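Dermonecrotic toxin (Pasteurella multocida, PDB 2EBF) is the C-terminal region of a mitogenic, dermonecrotic toxin that induces bone resorption and is associated with severe progressive atrophic rhinitis in pigs. Local coordinates at residues Ile46-Val51 / Gly93-Leu98; Trp52-Leu57 / Arg81-Asn86; Gly481-Glu486 / Ser504-Ser509; Phe498-Asp503 / Gln522-Pro527. One frame throughout, in Å; residues are numbered along the deposited sequence.

Contact 1 (Ile46-Val51 / Gly93-Leu98); sequences IGLEGV and GLMHEL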
# COMPACT_ATOMS: atom_id res chain seq x y z
N ILE A 46 3.49 11.63 19.80
CA ILE A 46 2.14 12.24 19.68
C ILE A 46 1.65 12.73 21.04
O ILE A 46 0.55 12.40 21.51
CB ILE A 46 1.12 11.28 18.98
CG1 ILE A 46 1.68 10.76 17.65
CG2 ILE A 46 -0.19 11.99 18.68
CD1 ILE A 46 2.12 9.36 17.73
N GLY A 47 2.51 13.50 21.70
CA GLY A 47 2.25 14.00 23.04
C GLY A 47 1.12 15.01 23.04
O GLY A 47 0.99 15.80 22.09
N LEU A 48 0.30 14.98 24.09
CA LEU A 48 -0.86 15.86 24.20
C LEU A 48 -0.70 17.02 25.18
O LEU A 48 -1.68 17.66 25.54
CB LEU A 48 -2.11 15.05 24.54
CG LEU A 48 -2.53 14.02 23.48
CD1 LEU A 48 -3.67 13.18 23.99
CD2 LEU A 48 -2.90 14.72 22.15
N GLU A 49 0.53 17.31 25.59
CA GLU A 49 0.80 18.38 26.56
C GLU A 49 0.38 19.77 26.08
O GLU A 49 0.11 20.66 26.88
CB GLU A 49 2.26 18.41 27.00
CG GLU A 49 2.71 17.17 27.76
CD GLU A 49 3.38 16.13 26.87
OE1 GLU A 49 4.30 15.44 27.37
OE2 GLU A 49 3.01 15.99 25.68
N GLY A 50 0.34 19.95 24.76
CA GLY A 50 -0.03 21.24 24.19
C GLY A 50 -1.41 21.31 23.57
O GLY A 50 -1.72 22.24 22.83
N VAL A 51 -2.25 20.31 23.87
CA VAL A 51 -3.59 20.25 23.33
C VAL A 51 -4.57 20.36 24.49
O VAL A 51 -4.48 19.60 25.45
CB VAL A 51 -3.83 18.91 22.57
CG1 VAL A 51 -5.26 18.83 22.04
CG2 VAL A 51 -2.84 18.74 21.43
N GLY A 93 -4.99 9.39 14.49
CA GLY A 93 -6.18 9.24 13.64
C GLY A 93 -7.34 10.10 14.12
O GLY A 93 -7.96 10.80 13.33
N LEU A 94 -7.64 10.01 15.41
CA LEU A 94 -8.67 10.83 16.05
C LEU A 94 -8.39 12.33 15.96
O LEU A 94 -9.31 13.14 15.77
CB LEU A 94 -8.82 10.43 17.51
CG LEU A 94 -9.45 9.05 17.74
CD1 LEU A 94 -9.16 8.57 19.17
CD2 LEU A 94 -10.95 9.05 17.45
N MET A 95 -7.12 12.70 16.12
CA MET A 95 -6.70 14.10 15.97
C MET A 95 -7.00 14.65 14.59
O MET A 95 -7.55 15.74 14.46
CB MET A 95 -5.23 14.26 16.33
CG MET A 95 -5.02 14.14 17.82
SD MET A 95 -3.34 13.79 18.30
CE MET A 95 -2.58 15.41 18.13
N HIS A 96 -6.67 13.88 13.55
CA HIS A 96 -7.02 14.29 12.18
C HIS A 96 -8.54 14.41 11.99
O HIS A 96 -9.01 15.34 11.35
CB HIS A 96 -6.43 13.32 11.15
CG HIS A 96 -4.95 13.50 10.90
ND1 HIS A 96 -4.02 12.56 11.30
CD2 HIS A 96 -4.26 14.47 10.26
CE1 HIS A 96 -2.81 12.96 10.92
NE2 HIS A 96 -2.93 14.11 10.30
N GLU A 97 -9.31 13.48 12.57
CA GLU A 97 -10.77 13.53 12.55
C GLU A 97 -11.29 14.81 13.19
O GLU A 97 -12.20 15.46 12.64
CB GLU A 97 -11.37 12.29 13.22
CG GLU A 97 -11.16 10.98 12.44
CD GLU A 97 -11.62 9.73 13.19
OE1 GLU A 97 -12.13 9.86 14.31
OE2 GLU A 97 -11.47 8.61 12.67
N LEU A 98 -10.72 15.19 14.33
CA LEU A 98 -11.11 16.44 15.02
C LEU A 98 -10.82 17.65 14.15
O LEU A 98 -11.62 18.59 14.10
CB LEU A 98 -10.37 16.60 16.35
CG LEU A 98 -11.15 17.21 17.53
CD1 LEU A 98 -10.23 17.77 18.61
CD2 LEU A 98 -12.28 18.20 17.18

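Contact 2 (Trp52-Leu57 / Arg81-Asn86); sequences WTPEVL and RIHNSN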
# COMPACT_ATOMS: atom_id res chain seq x y z
N TRP A 52 -5.49 21.32 24.40
CA TRP A 52 -6.49 21.56 25.43
C TRP A 52 -7.30 20.30 25.70
O TRP A 52 -7.58 19.52 24.79
CB TRP A 52 -7.48 22.64 24.99
CG TRP A 52 -6.98 24.05 24.99
CD1 TRP A 52 -5.91 24.58 25.68
CD2 TRP A 52 -7.59 25.14 24.30
NE1 TRP A 52 -5.81 25.93 25.43
CE2 TRP A 52 -6.83 26.30 24.58
CE3 TRP A 52 -8.70 25.25 23.45
CZ2 TRP A 52 -7.14 27.55 24.05
CZ3 TRP A 52 -9.01 26.50 22.92
CH2 TRP A 52 -8.23 27.63 23.22
N THR A 53 -7.65 20.12 26.97
CA THR A 53 -8.61 19.09 27.37
C THR A 53 -10.03 19.63 27.17
O THR A 53 -10.19 20.83 27.00
CB THR A 53 -8.43 18.73 28.85
OG1 THR A 53 -8.59 19.92 29.65
CG2 THR A 53 -7.05 18.12 29.09
N PRO A 54 -11.05 18.75 27.17
CA PRO A 54 -12.45 19.19 27.00
C PRO A 54 -12.91 20.26 28.01
O PRO A 54 -13.63 21.18 27.62
CB PRO A 54 -13.26 17.89 27.18
CG PRO A 54 -12.33 16.83 26.77
CD PRO A 54 -10.97 17.28 27.27
N GLU A 55 -12.51 20.14 29.28
CA GLU A 55 -12.88 21.15 30.29
C GLU A 55 -12.34 22.52 29.94
O GLU A 55 -13.02 23.53 30.10
CB GLU A 55 -12.41 20.77 31.70
CG GLU A 55 -13.12 19.57 32.33
CD GLU A 55 -14.62 19.75 32.52
OE1 GLU A 55 -15.12 20.89 32.67
OE2 GLU A 55 -15.32 18.72 32.52
N VAL A 56 -11.11 22.56 29.44
CA VAL A 56 -10.51 23.82 29.05
C VAL A 56 -11.26 24.40 27.83
O VAL A 56 -11.60 25.59 27.81
CB VAL A 56 -9.00 23.64 28.79
CG1 VAL A 56 -8.46 24.80 27.99
CG2 VAL A 56 -8.24 23.52 30.10
N LEU A 57 -11.53 23.55 26.84
CA LEU A 57 -12.29 23.97 25.66
C LEU A 57 -13.64 24.58 26.04
O LEU A 57 -14.03 25.61 25.49
CB LEU A 57 -12.55 22.78 24.73
CG LEU A 57 -12.51 22.97 23.20
CD1 LEU A 57 -13.55 22.08 22.52
CD2 LEU A 57 -12.60 24.42 22.71
N ARG A 81 -12.01 11.61 23.53
CA ARG A 81 -11.47 10.35 23.00
C ARG A 81 -9.97 10.46 22.73
O ARG A 81 -9.23 9.50 22.97
CB ARG A 81 -12.20 9.90 21.73
CG ARG A 81 -13.57 9.28 21.97
CD ARG A 81 -14.08 8.52 20.73
NE ARG A 81 -13.29 7.30 20.47
CZ ARG A 81 -13.24 6.65 19.31
NH1 ARG A 81 -13.93 7.06 18.24
NH2 ARG A 81 -12.48 5.56 19.20
N ILE A 82 -9.53 11.61 22.21
CA ILE A 82 -8.10 11.84 21.94
C ILE A 82 -7.29 11.73 23.22
O ILE A 82 -6.28 11.01 23.27
CB ILE A 82 -7.89 13.21 21.25
CG1 ILE A 82 -8.37 13.13 19.80
CG2 ILE A 82 -6.41 13.65 21.28
CD1 ILE A 82 -8.80 14.44 19.25
N HIS A 83 -7.75 12.43 24.26
CA HIS A 83 -7.06 12.43 25.55
C HIS A 83 -7.10 11.08 26.28
O HIS A 83 -6.22 10.79 27.09
CB HIS A 83 -7.60 13.57 26.44
CG HIS A 83 -7.09 14.92 26.05
ND1 HIS A 83 -5.85 15.39 26.44
CD2 HIS A 83 -7.64 15.90 25.29
CE1 HIS A 83 -5.66 16.60 25.94
NE2 HIS A 83 -6.74 16.94 25.25
N ASN A 84 -8.11 10.27 25.97
CA ASN A 84 -8.23 8.92 26.53
C ASN A 84 -7.50 7.85 25.73
O ASN A 84 -7.39 6.71 26.18
CB ASN A 84 -9.70 8.52 26.69
CG ASN A 84 -10.43 9.34 27.73
OD1 ASN A 84 -9.82 10.05 28.54
ND2 ASN A 84 -11.76 9.25 27.72
N SER A 85 -7.00 8.21 24.55
CA SER A 85 -6.41 7.24 23.62
C SER A 85 -4.97 6.84 23.99
O SER A 85 -4.07 7.69 24.02
CB SER A 85 -6.45 7.79 22.19
OG SER A 85 -5.91 6.86 21.27
N ASN A 86 -4.77 5.56 24.24
CA ASN A 86 -3.46 5.03 24.60
C ASN A 86 -2.68 4.52 23.39
O ASN A 86 -1.44 4.46 23.42
CB ASN A 86 -3.59 3.90 25.64
CG ASN A 86 -4.31 4.34 26.92
OD1 ASN A 86 -4.02 5.40 27.48
ND2 ASN A 86 -5.23 3.50 27.39

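Contact 3 (Gly481-Glu486 / Ser504-Ser509); sequences GNIIAE and SSLLNS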
# COMPACT_ATOMS: atom_id res chain seq x y z
N GLY A 481 -1.76 -3.30 -10.32
CA GLY A 481 -1.18 -3.95 -9.16
C GLY A 481 -2.10 -4.96 -8.53
O GLY A 481 -1.67 -6.04 -8.14
N ASN A 482 -3.38 -4.62 -8.42
CA ASN A 482 -4.36 -5.54 -7.83
C ASN A 482 -4.60 -6.79 -8.68
O ASN A 482 -4.86 -7.88 -8.15
CB ASN A 482 -5.68 -4.82 -7.58
CG ASN A 482 -5.59 -3.77 -6.47
OD1 ASN A 482 -6.39 -2.83 -6.43
ND2 ASN A 482 -4.62 -3.93 -5.56
N ILE A 483 -4.51 -6.64 -9.99
CA ILE A 483 -4.66 -7.77 -10.91
C ILE A 483 -3.45 -8.70 -10.83
O ILE A 483 -3.58 -9.91 -10.73
CB ILE A 483 -4.91 -7.28 -12.35
CG1 ILE A 483 -6.26 -6.55 -12.40
CG2 ILE A 483 -4.87 -8.45 -13.36
CD1 ILE A 483 -6.64 -6.00 -13.74
N ILE A 484 -2.26 -8.12 -10.87
CA ILE A 484 -1.02 -8.88 -10.74
C ILE A 484 -0.97 -9.65 -9.41
O ILE A 484 -0.62 -10.84 -9.38
CB ILE A 484 0.20 -7.96 -10.96
CG1 ILE A 484 0.37 -7.77 -12.48
CG2 ILE A 484 1.45 -8.53 -10.31
CD1 ILE A 484 1.39 -6.75 -12.88
N ALA A 485 -1.36 -8.99 -8.32
CA ALA A 485 -1.42 -9.63 -7.01
C ALA A 485 -2.32 -10.86 -7.04
O ALA A 485 -1.94 -11.92 -6.53
CB ALA A 485 -1.90 -8.62 -5.95
N GLU A 486 -3.50 -10.74 -7.66
CA GLU A 486 -4.39 -11.90 -7.77
C GLU A 486 -3.78 -13.02 -8.62
O GLU A 486 -3.85 -14.20 -8.25
CB GLU A 486 -5.77 -11.50 -8.31
CG GLU A 486 -6.82 -12.64 -8.36
CD GLU A 486 -7.32 -13.07 -6.98
OE1 GLU A 486 -6.80 -12.59 -5.95
OE2 GLU A 486 -8.24 -13.92 -6.93
N SER A 504 -3.03 -5.09 -23.11
CA SER A 504 -1.57 -4.96 -23.27
C SER A 504 -0.89 -4.17 -22.14
O SER A 504 0.24 -4.48 -21.75
CB SER A 504 -1.22 -4.37 -24.63
OG SER A 504 -1.36 -5.38 -25.63
N SER A 505 -1.60 -3.19 -21.59
CA SER A 505 -1.13 -2.42 -20.42
C SER A 505 -0.90 -3.27 -19.15
O SER A 505 -0.24 -2.82 -18.20
CB SER A 505 -2.10 -1.29 -20.12
OG SER A 505 -3.36 -1.80 -19.70
N LEU A 506 -1.46 -4.47 -19.12
CA LEU A 506 -1.29 -5.34 -17.96
C LEU A 506 -0.20 -6.37 -18.20
O LEU A 506 0.47 -6.82 -17.27
CB LEU A 506 -2.62 -6.04 -17.61
CG LEU A 506 -3.85 -5.15 -17.38
CD1 LEU A 506 -5.09 -6.00 -17.16
CD2 LEU A 506 -3.64 -4.17 -16.20
N LEU A 507 -0.02 -6.74 -19.47
CA LEU A 507 0.85 -7.84 -19.89
C LEU A 507 2.31 -7.62 -19.57
O LEU A 507 2.92 -8.42 -18.87
CB LEU A 507 0.69 -8.08 -21.39
CG LEU A 507 -0.68 -8.58 -21.88
CD1 LEU A 507 -0.74 -8.62 -23.39
CD2 LEU A 507 -0.94 -9.96 -21.31
N ASN A 508 2.87 -6.54 -20.14
CA ASN A 508 4.28 -6.18 -19.99
C ASN A 508 4.47 -4.97 -19.08
O ASN A 508 3.51 -4.53 -18.42
CB ASN A 508 4.90 -5.91 -21.38
CG ASN A 508 5.15 -7.20 -22.15
OD1 ASN A 508 5.74 -8.16 -21.63
ND2 ASN A 508 4.70 -7.24 -23.40
N SER A 509 5.68 -4.43 -19.03
CA SER A 509 6.01 -3.38 -18.06
C SER A 509 5.31 -2.07 -18.36
O SER A 509 4.94 -1.80 -19.51
CB SER A 509 7.52 -3.17 -17.94
OG SER A 509 8.17 -4.36 -17.53

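Contact 4 (Phe498-Asp503 / Gln522-Pro527); sequences FVVFAD and QYLKIP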
# COMPACT_ATOMS: atom_id res chain seq x y z
N PHE A 498 -1.52 -22.79 -17.61
CA PHE A 498 -2.59 -21.83 -17.80
C PHE A 498 -2.38 -20.96 -19.03
O PHE A 498 -1.27 -20.86 -19.56
CB PHE A 498 -2.74 -20.95 -16.55
CG PHE A 498 -1.50 -20.16 -16.22
CD1 PHE A 498 -1.32 -18.88 -16.75
CD2 PHE A 498 -0.50 -20.70 -15.41
CE1 PHE A 498 -0.17 -18.14 -16.46
CE2 PHE A 498 0.66 -19.96 -15.12
CZ PHE A 498 0.82 -18.69 -15.65
N VAL A 499 -3.46 -20.32 -19.45
CA VAL A 499 -3.43 -19.26 -20.44
C VAL A 499 -4.14 -18.04 -19.85
O VAL A 499 -5.18 -18.19 -19.21
CB VAL A 499 -4.14 -19.69 -21.75
CG1 VAL A 499 -4.30 -18.52 -22.69
CG2 VAL A 499 -3.39 -20.86 -22.43
N VAL A 500 -3.57 -16.85 -20.04
CA VAL A 500 -4.19 -15.62 -19.55
C VAL A 500 -4.49 -14.68 -20.70
O VAL A 500 -3.67 -14.54 -21.62
CB VAL A 500 -3.29 -14.84 -18.53
CG1 VAL A 500 -4.11 -13.78 -17.76
CG2 VAL A 500 -2.64 -15.77 -17.57
N PHE A 501 -5.65 -14.04 -20.65
CA PHE A 501 -6.01 -12.99 -21.60
C PHE A 501 -6.11 -11.66 -20.86
O PHE A 501 -6.87 -11.54 -19.90
CB PHE A 501 -7.34 -13.31 -22.29
CG PHE A 501 -7.27 -14.52 -23.18
CD1 PHE A 501 -6.92 -14.38 -24.52
CD2 PHE A 501 -7.55 -15.79 -22.67
CE1 PHE A 501 -6.85 -15.49 -25.35
CE2 PHE A 501 -7.49 -16.91 -23.49
CZ PHE A 501 -7.13 -16.77 -24.83
N ALA A 502 -5.36 -10.67 -21.33
CA ALA A 502 -5.29 -9.39 -20.65
C ALA A 502 -4.93 -8.25 -21.59
O ALA A 502 -4.29 -8.47 -22.62
CB ALA A 502 -4.27 -9.46 -19.51
N ASP A 503 -5.37 -7.05 -21.22
CA ASP A 503 -5.06 -5.82 -21.94
C ASP A 503 -3.54 -5.65 -22.01
O ASP A 503 -2.81 -6.05 -21.09
CB ASP A 503 -5.75 -4.66 -21.21
CG ASP A 503 -5.68 -3.36 -21.98
OD1 ASP A 503 -4.67 -2.64 -21.81
OD2 ASP A 503 -6.64 -3.04 -22.72
N GLN A 522 6.03 -10.81 -16.73
CA GLN A 522 7.27 -10.82 -15.96
C GLN A 522 7.10 -11.49 -14.61
O GLN A 522 7.91 -12.34 -14.23
CB GLN A 522 7.83 -9.40 -15.80
CG GLN A 522 8.42 -8.86 -17.08
CD GLN A 522 7.36 -8.45 -18.08
OE1 GLN A 522 6.35 -7.86 -17.72
NE2 GLN A 522 7.61 -8.73 -19.36
N TYR A 523 6.06 -11.11 -13.87
CA TYR A 523 5.82 -11.74 -12.58
C TYR A 523 5.54 -13.23 -12.70
O TYR A 523 5.98 -14.00 -11.86
CB TYR A 523 4.69 -11.06 -11.82
CG TYR A 523 5.09 -9.78 -11.12
CD1 TYR A 523 5.87 -9.81 -9.96
CD2 TYR A 523 4.68 -8.55 -11.61
CE1 TYR A 523 6.23 -8.63 -9.30
CE2 TYR A 523 5.04 -7.36 -10.96
CZ TYR A 523 5.81 -7.41 -9.81
OH TYR A 523 6.16 -6.23 -9.18
N LEU A 524 4.84 -13.65 -13.76
CA LEU A 524 4.46 -15.06 -13.92
C LEU A 524 5.50 -15.89 -14.68
O LEU A 524 5.34 -17.11 -14.82
CB LEU A 524 3.08 -15.19 -14.57
CG LEU A 524 1.86 -14.67 -13.78
CD1 LEU A 524 0.58 -14.79 -14.63
CD2 LEU A 524 1.68 -15.42 -12.44
N LYS A 525 6.57 -15.24 -15.14
CA LYS A 525 7.67 -15.93 -15.82
C LYS A 525 7.21 -16.59 -17.14
O LYS A 525 7.62 -17.71 -17.45
CB LYS A 525 8.34 -16.97 -14.92
CG LYS A 525 8.76 -16.49 -13.51
CD LYS A 525 7.81 -16.95 -12.40
CE LYS A 525 7.84 -18.45 -12.19
NZ LYS A 525 6.83 -18.90 -11.17
N ILE A 526 6.36 -15.90 -17.88
CA ILE A 526 5.82 -16.42 -19.15
C ILE A 526 5.98 -15.37 -20.25
O ILE A 526 6.29 -14.23 -19.94
CB ILE A 526 4.33 -16.84 -19.00
CG1 ILE A 526 3.46 -15.64 -18.58
CG2 ILE A 526 4.23 -18.03 -18.03
CD1 ILE A 526 1.96 -15.95 -18.49
N PRO A 527 5.80 -15.75 -21.53
CA PRO A 527 5.79 -14.73 -22.58
C PRO A 527 4.41 -14.11 -22.83
O PRO A 527 3.39 -14.79 -22.69
CB PRO A 527 6.24 -15.52 -23.82
CG PRO A 527 5.70 -16.93 -23.58
CD PRO A 527 5.64 -17.12 -22.07

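Contact 1 (Ile46-Val51 / Gly93-Leu98)
Met95 leaves helix 88-108 with CG anti to its carbonyl carbon (chi1 -73°) and then bends at chi3 (78°), a turn that brings CE alongside Leu48, where SD already touches both loop residues. On the loop side, CG2 of Ile46 stands anti to the backbone N and is the branch that meets the sulfur. Ile46 CG2 and Met95 SD are 3.6 Å apart, the two side chains crossing obliquely. Leu48, two residues on, comes in beside it. Its CD2 lies 4.0 Å from Met95 SD and 4.1 Å from Met95 CE, with the leucine and methionine running past each other in opposite directions. One thioether thus touches two branched residues that flank Gly47, the second of which opens the type I turn from Leu48 to Val51 that leads toward helix 54-60. Leu129 of helix 115-129 touches both Ile46 and Met95, and Ile82 of helix 70-84 touches Leu48, so the loop lies across a group of helices in the region related to membrane localization domains. A polar tie nearby runs from Ile46 O to Arg91 NH1, one turn earlier on the methionine's helix. Between the two segments themselves no hydrogen bond forms. Nothing directional across the contact fixes the sulfur, and the loop meets Met95 through dispersion and the burial of apolar surface.

Contact 2 (Trp52-Leu57 / Arg81-Asn86)
A single hydrogen bond is the polar link between the segments: His83 NE2 donates to Trp52 O over 2.8 Å, with an N-H...O angle of 148°. It meets the carbonyl at a slant, since NE2 stands above the carbonyl plane, 50° out of it, and the oxygen is itself tilted by 21° from the imidazole plane although it lies at the ring's edge. The bond holds the NE2 end of the ring against the chain just ahead of helix 54-60, whose N-cap is Thr53. The second interaction is CH-pi. Thr53 CG2 sits over one face of the imidazole, 4.0 Å from the centroid of the His83 ring and displaced toward its rim, with His83 CE1 the ring atom closest to that methyl at 3.8 Å. The threonine's first torsion sets CG2 anti to the carbonyl carbon, the position that lays it over the ring. Van der Waals contact adds Thr53 CA, 3.6 Å from His83 NE2, and Pro54 CD, 4.1 Å from His83 CD2; proline and histidine pass in opposite directions. The join lies within the helical region related to membrane localization domains. There Trp52 also packs on Glu120 and Gln124 of helix 115-129, Leu57 reaches both that helix and helix 70-84, and Ile82, next to His83, faces helix 88-108.

Contact 3 (Gly481-Glu486 / Ser504-Ser509)
Ser509 OG, hydrogen-bonded to both Asp542 OD2 and Tyr338 OH, closes a segment whose Leu506 packs on Ile483 of helix 473-490. That helix is the connection of a beta-alpha-beta crossover in the C2 domain, joining parallel strands 456-461 and 498-502 with strand 399-402 between them in the sheet, and the short helix 504-507 follows directly at the end of the second strand. The contact itself is apolar and buried. Ile483 is extended at chi2 (179°), which pushes CD1 outward from its helix to lie 3.8 Å from CD1 of Leu506, the two side chains crossing at about a right angle. No hydrogen bond joins the two segments, though Asn508 O bonds Lys480 NZ, one residue before the first of them, and Asn508 ND2 bonds Leu540 O. Leu520 continues the apolar layer, touching both Ile484 and Leu506 from helix 520-524 and also sharing a backbone hydrogen bond with Leu506. Ile484 reaches the short helix more loosely than Ile483 does: its CD1 comes within 4.5 Å of the carbonyl oxygen Leu506 O.

Contact 4 (Phe498-Asp503 / Gln522-Pro527)
Strand 498-502, inside the mixed, mainly parallel sheet of the C2 domain, here meets the Schellman motif that closes helix 520-524 before the chain enters strand 528-531. Phe498 at the start of the strand reaches across. Its chi1 of 61° puts CG between backbone N and carbonyl carbon, and the ring projects toward Leu524 and Ile526 of the other segment. One corner of the ring does most of the touching. Phe498 CE1 is 3.7 Å from Ile526 CD1 and 3.9 Å from Leu524 CD1, and the adjoining Phe498 CZ is 4.0 Å from Leu524 CD1. Both methyls approach the ring obliquely; the isoleucine comes from the opposite direction to the phenylalanine, whereas the leucine crosses it at a slant. Val500, two residues along the strand and therefore directed to the same side, adds a looser touch, its CG2 being 4.5 Å from Leu524 CD1. The positive phi of Lys525 (63°) breaks the helix, and Leu524 and Ile526 on either side of it both point to the strand while the lysine between them is exposed. No hydrogen bond joins the segments, so this buried contact rests on apolar side chains. Around it, the strand's backbone is bonded to Val373 and Phe375 of strand 372-376 and to Glu399 and Ala401 of strand 399-402; Leu524 packs on Ile488 of helix 473-490, and Ile526 O accepts from Trp341 of helix 339-345.

Overall arrangement
The four contacts form two pairs in different parts of the chain. Contacts 1 and 2 have centres about 8 Å apart and belong to the helical region related to membrane localization domains; contact 2 is nested within the loop closed by contact 1, and helices 70-84 and 88-108 follow each other. Contacts 3 and 4, centres about 9 Å apart in the C2 domain, alternate along the chain as helix 473-490, strand 498-502, helix 504-507 and helix 520-524, with Asn508 OD1 and Gln522 NE2 probably hydrogen-bonded between them. Contacts 1 and 4 lie about 48 Å apart between centres, on opposite sides of the chain's centre; each pair is local to its own part of this multidomain toxin fragment.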